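Local coordinates for protein ultraspiracle (Drosophila melanogaster, PDB 1HG4) that probably acts as a nuclear hormone receptor transcription factor, its ligand-binding domain being locked in an inactive conformation with a phospholipid bound, at residues A155-D158 / R159-E163; D212-C215 / R216-P220. One frame throughout, in Å; residues are numbered along the deposited sequence.

In the fold
Both interactions are local helical contacts within the ligand-binding domain of this largely helical nuclear receptor. Interaction 1 comes first along the chain, on the early turns of helix 154-171; interaction 2 follows in series at the C-terminal end of helix 197-218. Their centres lie 29 Å apart and their nearest atoms about 17 Å apart, so the two do not touch. Helix 225-250 is their common neighbour: Ile156, Arg159 and Ile160 lean on it in interaction 1, Asp212, Cys215 and His219 in interaction 2. Their settings differ, since interaction 1 brings Phe157 close to the bound phospholipid, whereas interaction 2 reaches a second copy of the protein through Asp212 and Arg216.

Interaction 1: residues A155-D158 / R159-E163; sequences AIFD and RILSE
Phe157 carries its ring carbon CG anti to the backbone N (chi1 179°), while Leu161, one turn later, sets its own CG beside the backbone N (chi1 -63°), and the two side chains meet on the same flank of helix 154-171. The touch is made by one methyl: Leu161 CD1 comes obliquely onto the ring, 3.6 Å from Phe157 CE1. Both side chains also rest on Leu135 of strand 134-136, and the Phe157 side chain lies about 4 Å from the bound phospholipid, so this apolar pair belongs to the buried flank near the ligand. Ile160 lays CG1 against the carbonyl of Ile156, 3.1 Å from its O; both isoleucines pack on helix 225-250, Ile160 on Ile239.

In the helix frame, Arg159 N bonds to Ala155 O at 3.1 Å. The more polar flank begins with the Arg159 side chain, whose CG passes just 3.0 Å from the same Ala155 O, after which the chain bends at chi3 and sends the guanidinium toward Glu163. There Arg159 NH2 reaches Glu163 OE1 at 3.3 Å, on the syn side of the carboxylate; a second bond from NE to OE2 is less certain because OE2 is modelled too close to a neighbouring atom.

Asp158 O takes the main-chain N-H of Ser162 at 2.8 Å. It also receives a weak bond from Leu161 N and another from Ser162 OG, the hydroxyl being 3.2 Å from Asp158 O. The Asp158 carboxylate turns instead to Arg145, with which OD2 forms a salt bridge.

This short length of helix thus joins apolar packing to paired charges: Arg159 and Glu163, one turn apart, probably neutralise each other in part, and the charge of Asp158 is likely to be answered by Arg145.

Interaction 2: residues D212-C215 / R216-P220; sequences DEHC and RLEHP
Asp212 and Arg216 meet across one turn at the C-terminal end of helix 197-218, where the alpha-helical bonding pattern runs into the following loop. Arg216 CG lies 3.0 Å from Asp212 O and 3.6 Å from Asp212 OD2, so it is the arginine's aliphatic part that packs closely. The charged ends are held more loosely: Arg216 NE stands 4.0 Å from Asp212 OD2 in a long salt bridge, the oxygen lying well out of the guanidinium plane, so that only the charges attract. OD2 takes its hydrogen bond from Leu78 N of the second subunit, on which Arg216 also packs. Replacing Arg216 by an alanine would probably strip Asp212 of this hydrocarbon cover and its distant positive charge, and open a gap against Leu78 of that subunit.

Cys215, buried like Asp212, packs against Arg225 and Leu229 of helix 225-250. Between the buried and solvent sides comes a CH-pi contact, CG of the exposed Glu218 sitting over a face of the His214 ring, 4.1 Å from its centroid. His214 NE2 bonds to Asp174, which probably helps to hold the ring's rotation.

By contrast, on the solvent side the exposed Glu213 and Leu217 lie alongside each other, Glu213 CG 3.6 Å from Leu217 CD2. His219 leaves helical geometry, yet its main-chain N still donates to Cys215 O at 2.7 Å, with an N-H...O angle of 141°.

Interaction 1: residues A155-D158 / R159-E163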
ATOM      1  N   ALA A 155     -25.330 -17.025 -26.124  1.00 30.11           N
ATOM      2  CA  ALA A 155     -24.066 -16.320 -26.365  1.00 30.27           C
ATOM      3  C   ALA A 155     -23.219 -16.314 -25.091  1.00 31.94           C
ATOM      4  O   ALA A 155     -22.009 -16.542 -25.134  1.00 32.00           O
ATOM      5  CB  ALA A 155     -24.335 -14.886 -26.824  1.00 28.64           C
ATOM      6  N   ILE A 156     -23.867 -16.059 -23.958  1.00 32.25           N
ATOM      7  CA  ILE A 156     -23.173 -16.038 -22.686  1.00 32.70           C
ATOM      8  C   ILE A 156     -22.894 -17.471 -22.239  1.00 32.53           C
ATOM      9  O   ILE A 156     -21.983 -17.719 -21.453  1.00 33.98           O
ATOM     10  CB  ILE A 156     -23.995 -15.287 -21.617  1.00 33.41           C
ATOM     11  CG1 ILE A 156     -23.044 -14.521 -20.704  1.00 33.76           C
ATOM     12  CG2 ILE A 156     -24.837 -16.255 -20.798  1.00 34.26           C
ATOM     13  CD1 ILE A 156     -23.702 -13.358 -20.022  1.00 36.22           C
ATOM     14  N   PHE A 157     -23.688 -18.406 -22.750  1.00 31.89           N
ATOM     15  CA  PHE A 157     -23.532 -19.833 -22.457  1.00 29.98           C
ATOM     16  C   PHE A 157     -22.248 -20.267 -23.163  1.00 30.20           C
ATOM     17  O   PHE A 157     -21.389 -20.941 -22.586  1.00 30.36           O
ATOM     18  CB  PHE A 157     -24.736 -20.604 -23.036  1.00 26.54           C
ATOM     19  CG  PHE A 157     -24.695 -22.106 -22.827  1.00 23.35           C
ATOM     20  CD1 PHE A 157     -23.945 -22.926 -23.679  1.00 21.53           C
ATOM     21  CD2 PHE A 157     -25.479 -22.705 -21.845  1.00 20.88           C
ATOM     22  CE1 PHE A 157     -23.985 -24.326 -23.557  1.00 23.29           C
ATOM     23  CE2 PHE A 157     -25.531 -24.102 -21.712  1.00 21.59           C
ATOM     24  CZ  PHE A 157     -24.785 -24.918 -22.571  1.00 20.82           C
ATOM     25  N   ASP A 158     -22.115 -19.855 -24.416  1.00 30.16           N
ATOM     26  CA  ASP A 158     -20.948 -20.221 -25.201  1.00 32.11           C
ATOM     27  C   ASP A 158     -19.625 -19.634 -24.737  1.00 29.77           C
ATOM     28  O   ASP A 158     -18.655 -20.366 -24.586  1.00 29.24           O
ATOM     29  CB  ASP A 158     -21.151 -19.879 -26.681  1.00 33.49           C
ATOM     30  CG  ASP A 158     -22.042 -20.867 -27.383  1.00 36.87           C
ATOM     31  OD1 ASP A 158     -21.879 -22.088 -27.145  1.00 40.10           O
ATOM     32  OD2 ASP A 158     -22.896 -20.430 -28.179  1.00 38.48           O
ATOM     33  N   ARG A 159     -19.566 -18.329 -24.503  1.00 28.45           N
ATOM     34  CA  ARG A 159     -18.288 -17.779 -24.090  1.00 28.25           C
ATOM     35  C   ARG A 159     -17.840 -18.248 -22.716  1.00 26.16           C
ATOM     36  O   ARG A 159     -16.656 -18.271 -22.432  1.00 24.99           O
ATOM     37  CB  ARG A 159     -18.252 -16.247 -24.229  1.00 27.93           C
ATOM     38  CG  ARG A 159     -19.501 -15.485 -23.906  1.00 29.34           C
ATOM     39  CD  ARG A 159     -19.371 -14.047 -24.458  1.00 31.01           C
ATOM     40  NE  ARG A 159     -18.034 -13.483 -24.247  1.00 30.45           N
ATOM     41  CZ  ARG A 159     -17.774 -12.373 -23.554  1.00 33.49           C
ATOM     42  NH1 ARG A 159     -18.760 -11.679 -22.990  1.00 33.14           N
ATOM     43  NH2 ARG A 159     -16.520 -11.959 -23.408  1.00 32.06           N
ATOM     44  N   ILE A 160     -18.774 -18.665 -21.874  1.00 26.28           N
ATOM     45  CA  ILE A 160     -18.380 -19.175 -20.568  1.00 25.13           C
ATOM     46  C   ILE A 160     -17.600 -20.461 -20.779  1.00 26.34           C
ATOM     47  O   ILE A 160     -16.593 -20.692 -20.126  1.00 28.25           O
ATOM     48  CB  ILE A 160     -19.588 -19.507 -19.664  1.00 22.78           C
ATOM     49  CG1 ILE A 160     -20.148 -18.226 -19.045  1.00 21.98           C
ATOM     50  CG2 ILE A 160     -19.163 -20.469 -18.573  1.00 19.65           C
ATOM     51  CD1 ILE A 160     -21.282 -18.458 -18.076  1.00 21.06           C
ATOM     52  N   LEU A 161     -18.065 -21.295 -21.701  1.00 27.48           N
ATOM     53  CA  LEU A 161     -17.408 -22.571 -21.947  1.00 28.41           C
ATOM     54  C   LEU A 161     -16.188 -22.481 -22.845  1.00 29.18           C
ATOM     55  O   LEU A 161     -15.234 -23.230 -22.664  1.00 29.65           O
ATOM     56  CB  LEU A 161     -18.411 -23.575 -22.526  1.00 28.27           C
ATOM     57  CG  LEU A 161     -19.573 -23.909 -21.588  1.00 28.74           C
ATOM     58  CD1 LEU A 161     -20.624 -24.724 -22.305  1.00 29.36           C
ATOM     59  CD2 LEU A 161     -19.036 -24.663 -20.395  1.00 29.39           C
ATOM     60  N   SER A 162     -16.207 -21.574 -23.814  1.00 30.39           N
ATOM     61  CA  SER A 162     -15.069 -21.427 -24.716  1.00 31.53           C
ATOM     62  C   SER A 162     -13.941 -20.599 -24.101  1.00 32.79           C
ATOM     63  O   SER A 162     -12.772 -20.988 -24.151  1.00 33.02           O
ATOM     64  CB  SER A 162     -15.516 -20.776 -26.016  1.00 30.63           C
ATOM     65  OG  SER A 162     -16.484 -21.584 -26.660  1.00 35.01           O
ATOM     66  N   GLU A 163     -14.306 -19.460 -23.514  1.00 32.48           N
ATOM     67  CA  GLU A 163     -13.342 -18.551 -22.911  1.00 32.27           C
ATOM     68  C   GLU A 163     -12.829 -18.921 -21.515  1.00 32.02           C
ATOM     69  O   GLU A 163     -11.765 -18.470 -21.100  1.00 30.96           O
ATOM     70  CB  GLU A 163     -13.929 -17.145 -22.903  1.00 32.20           C
ATOM     71  CG  GLU A 163     -14.157 -16.610 -24.305  1.00 33.39           C
ATOM     72  CD  GLU A 163     -14.770 -15.221 -24.323  1.00 35.74           C
ATOM     73  OE1 GLU A 163     -14.249 -14.332 -23.612  1.00 35.95           O
ATOM     74  OE2 GLU A 163     -15.766 -15.016 -25.059  1.00 37.13           O
TER

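Interaction 2: residues D212-C215 / R216-P220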
ATOM      1  N   ASP A 212       2.084 -18.173  -7.303  1.00 27.39           N
ATOM      2  CA  ASP A 212       3.391 -18.305  -7.946  1.00 28.72           C
ATOM      3  C   ASP A 212       4.167 -19.495  -7.394  1.00 29.54           C
ATOM      4  O   ASP A 212       4.723 -20.275  -8.155  1.00 30.01           O
ATOM      5  CB  ASP A 212       4.206 -17.012  -7.766  1.00 29.78           C
ATOM      6  CG  ASP A 212       5.483 -17.007  -8.590  1.00 29.09           C
ATOM      7  OD1 ASP A 212       5.381 -16.947  -9.828  1.00 29.51           O
ATOM      8  OD2 ASP A 212       6.587 -17.078  -8.010  1.00 28.85           O
ATOM      9  N   GLU A 213       4.192 -19.639  -6.071  1.00 30.79           N
ATOM     10  CA  GLU A 213       4.888 -20.757  -5.442  1.00 31.33           C
ATOM     11  C   GLU A 213       4.330 -22.083  -5.943  1.00 31.71           C
ATOM     12  O   GLU A 213       5.081 -23.000  -6.274  1.00 32.95           O
ATOM     13  CB  GLU A 213       4.745 -20.682  -3.928  1.00 32.18           C
ATOM     14  CG  GLU A 213       5.433 -21.813  -3.187  1.00 35.87           C
ATOM     15  CD  GLU A 213       5.260 -21.719  -1.676  1.00 37.30           C
ATOM     16  OE1 GLU A 213       4.107 -21.603  -1.207  1.00 37.27           O
ATOM     17  OE2 GLU A 213       6.277 -21.768  -0.953  1.00 38.21           O
ATOM     18  N   HIS A 214       3.008 -22.177  -5.996  1.00 30.27           N
ATOM     19  CA  HIS A 214       2.369 -23.385  -6.477  1.00 29.36           C
ATOM     20  C   HIS A 214       2.839 -23.636  -7.915  1.00 28.50           C
ATOM     21  O   HIS A 214       3.118 -24.764  -8.298  1.00 28.14           O
ATOM     22  CB  HIS A 214       0.848 -23.224  -6.445  1.00 29.72           C
ATOM     23  CG  HIS A 214       0.115 -24.443  -6.896  1.00 29.52           C
ATOM     24  ND1 HIS A 214      -0.015 -25.564  -6.105  1.00 29.17           N
ATOM     25  CD2 HIS A 214      -0.474 -24.740  -8.077  1.00 29.35           C
ATOM     26  CE1 HIS A 214      -0.653 -26.502  -6.783  1.00 29.91           C
ATOM     27  NE2 HIS A 214      -0.941 -26.028  -7.982  1.00 28.99           N
ATOM     28  N   CYS A 215       2.913 -22.572  -8.706  1.00 28.66           N
ATOM     29  CA  CYS A 215       3.367 -22.672 -10.083  1.00 28.85           C
ATOM     30  C   CYS A 215       4.805 -23.167 -10.125  1.00 30.57           C
ATOM     31  O   CYS A 215       5.134 -24.097 -10.880  1.00 29.73           O
ATOM     32  CB  CYS A 215       3.291 -21.310 -10.764  1.00 28.56           C
ATOM     33  SG  CYS A 215       1.632 -20.860 -11.308  1.00 26.58           S
ATOM     34  N   ARG A 216       5.652 -22.536  -9.313  1.00 30.08           N
ATOM     35  CA  ARG A 216       7.059 -22.890  -9.233  1.00 31.60           C
ATOM     36  C   ARG A 216       7.231 -24.340  -8.815  1.00 31.06           C
ATOM     37  O   ARG A 216       7.979 -25.093  -9.426  1.00 32.75           O
ATOM     38  CB  ARG A 216       7.774 -22.003  -8.216  1.00 32.84           C
ATOM     39  CG  ARG A 216       7.666 -20.521  -8.485  1.00 34.96           C
ATOM     40  CD  ARG A 216       8.509 -20.113  -9.659  1.00 37.19           C
ATOM     41  NE  ARG A 216       9.636 -19.279  -9.247  1.00 39.49           N
ATOM     42  CZ  ARG A 216      10.638 -19.690  -8.477  1.00 40.27           C
ATOM     43  NH1 ARG A 216      10.664 -20.939  -8.018  1.00 41.49           N
ATOM     44  NH2 ARG A 216      11.624 -18.855  -8.173  1.00 39.29           N
ATOM     45  N   LEU A 217       6.534 -24.720  -7.757  1.00 31.97           N
ATOM     46  CA  LEU A 217       6.614 -26.067  -7.220  1.00 32.01           C
ATOM     47  C   LEU A 217       6.057 -27.154  -8.113  1.00 32.87           C
ATOM     48  O   LEU A 217       6.703 -28.177  -8.313  1.00 33.60           O
ATOM     49  CB  LEU A 217       5.899 -26.119  -5.875  1.00 32.65           C
ATOM     50  CG  LEU A 217       6.747 -25.949  -4.615  1.00 35.45           C
ATOM     51  CD1 LEU A 217       7.995 -25.098  -4.887  1.00 35.61           C
ATOM     52  CD2 LEU A 217       5.869 -25.335  -3.527  1.00 35.18           C
ATOM     53  N   GLU A 218       4.862 -26.938  -8.652  1.00 33.00           N
ATOM     54  CA  GLU A 218       4.214 -27.945  -9.490  1.00 34.78           C
ATOM     55  C   GLU A 218       4.415 -27.848 -10.993  1.00 34.54           C
ATOM     56  O   GLU A 218       4.235 -28.835 -11.699  1.00 34.97           O
ATOM     57  CB  GLU A 218       2.710 -27.977  -9.188  1.00 36.12           C
ATOM     58  CG  GLU A 218       2.412 -28.372  -7.752  1.00 38.05           C
ATOM     59  CD  GLU A 218       2.959 -29.750  -7.419  1.00 40.48           C
ATOM     60  OE1 GLU A 218       2.832 -30.665  -8.270  1.00 40.20           O
ATOM     61  OE2 GLU A 218       3.512 -29.918  -6.307  1.00 41.39           O
ATOM     62  N   HIS A 219       4.778 -26.669 -11.484  1.00 33.96           N
ATOM     63  CA  HIS A 219       4.974 -26.484 -12.916  1.00 32.61           C
ATOM     64  C   HIS A 219       6.275 -25.739 -13.233  1.00 31.31           C
ATOM     65  O   HIS A 219       6.295 -24.765 -13.982  1.00 29.49           O
ATOM     66  CB  HIS A 219       3.771 -25.737 -13.489  1.00 32.73           C
ATOM     67  CG  HIS A 219       2.478 -26.478 -13.354  1.00 33.73           C
ATOM     68  ND1 HIS A 219       2.070 -27.431 -14.262  1.00 33.95           N
ATOM     69  CD2 HIS A 219       1.499 -26.404 -12.421  1.00 35.12           C
ATOM     70  CE1 HIS A 219       0.893 -27.910 -13.895  1.00 35.45           C
ATOM     71  NE2 HIS A 219       0.524 -27.303 -12.781  1.00 35.18           N
ATOM     72  N   PRO A 220       7.390 -26.207 -12.669  1.00 32.06           N
ATOM     73  CA  PRO A 220       8.675 -25.555 -12.917  1.00 33.46           C
ATOM     74  C   PRO A 220       9.109 -25.445 -14.383  1.00 35.25           C
ATOM     75  O   PRO A 220      10.023 -24.679 -14.689  1.00 36.41           O
ATOM     76  CB  PRO A 220       9.645 -26.378 -12.065  1.00 32.47           C
ATOM     77  CG  PRO A 220       8.999 -27.719 -11.993  1.00 32.40           C
ATOM     78  CD  PRO A 220       7.550 -27.373 -11.784  1.00 31.80           C
TER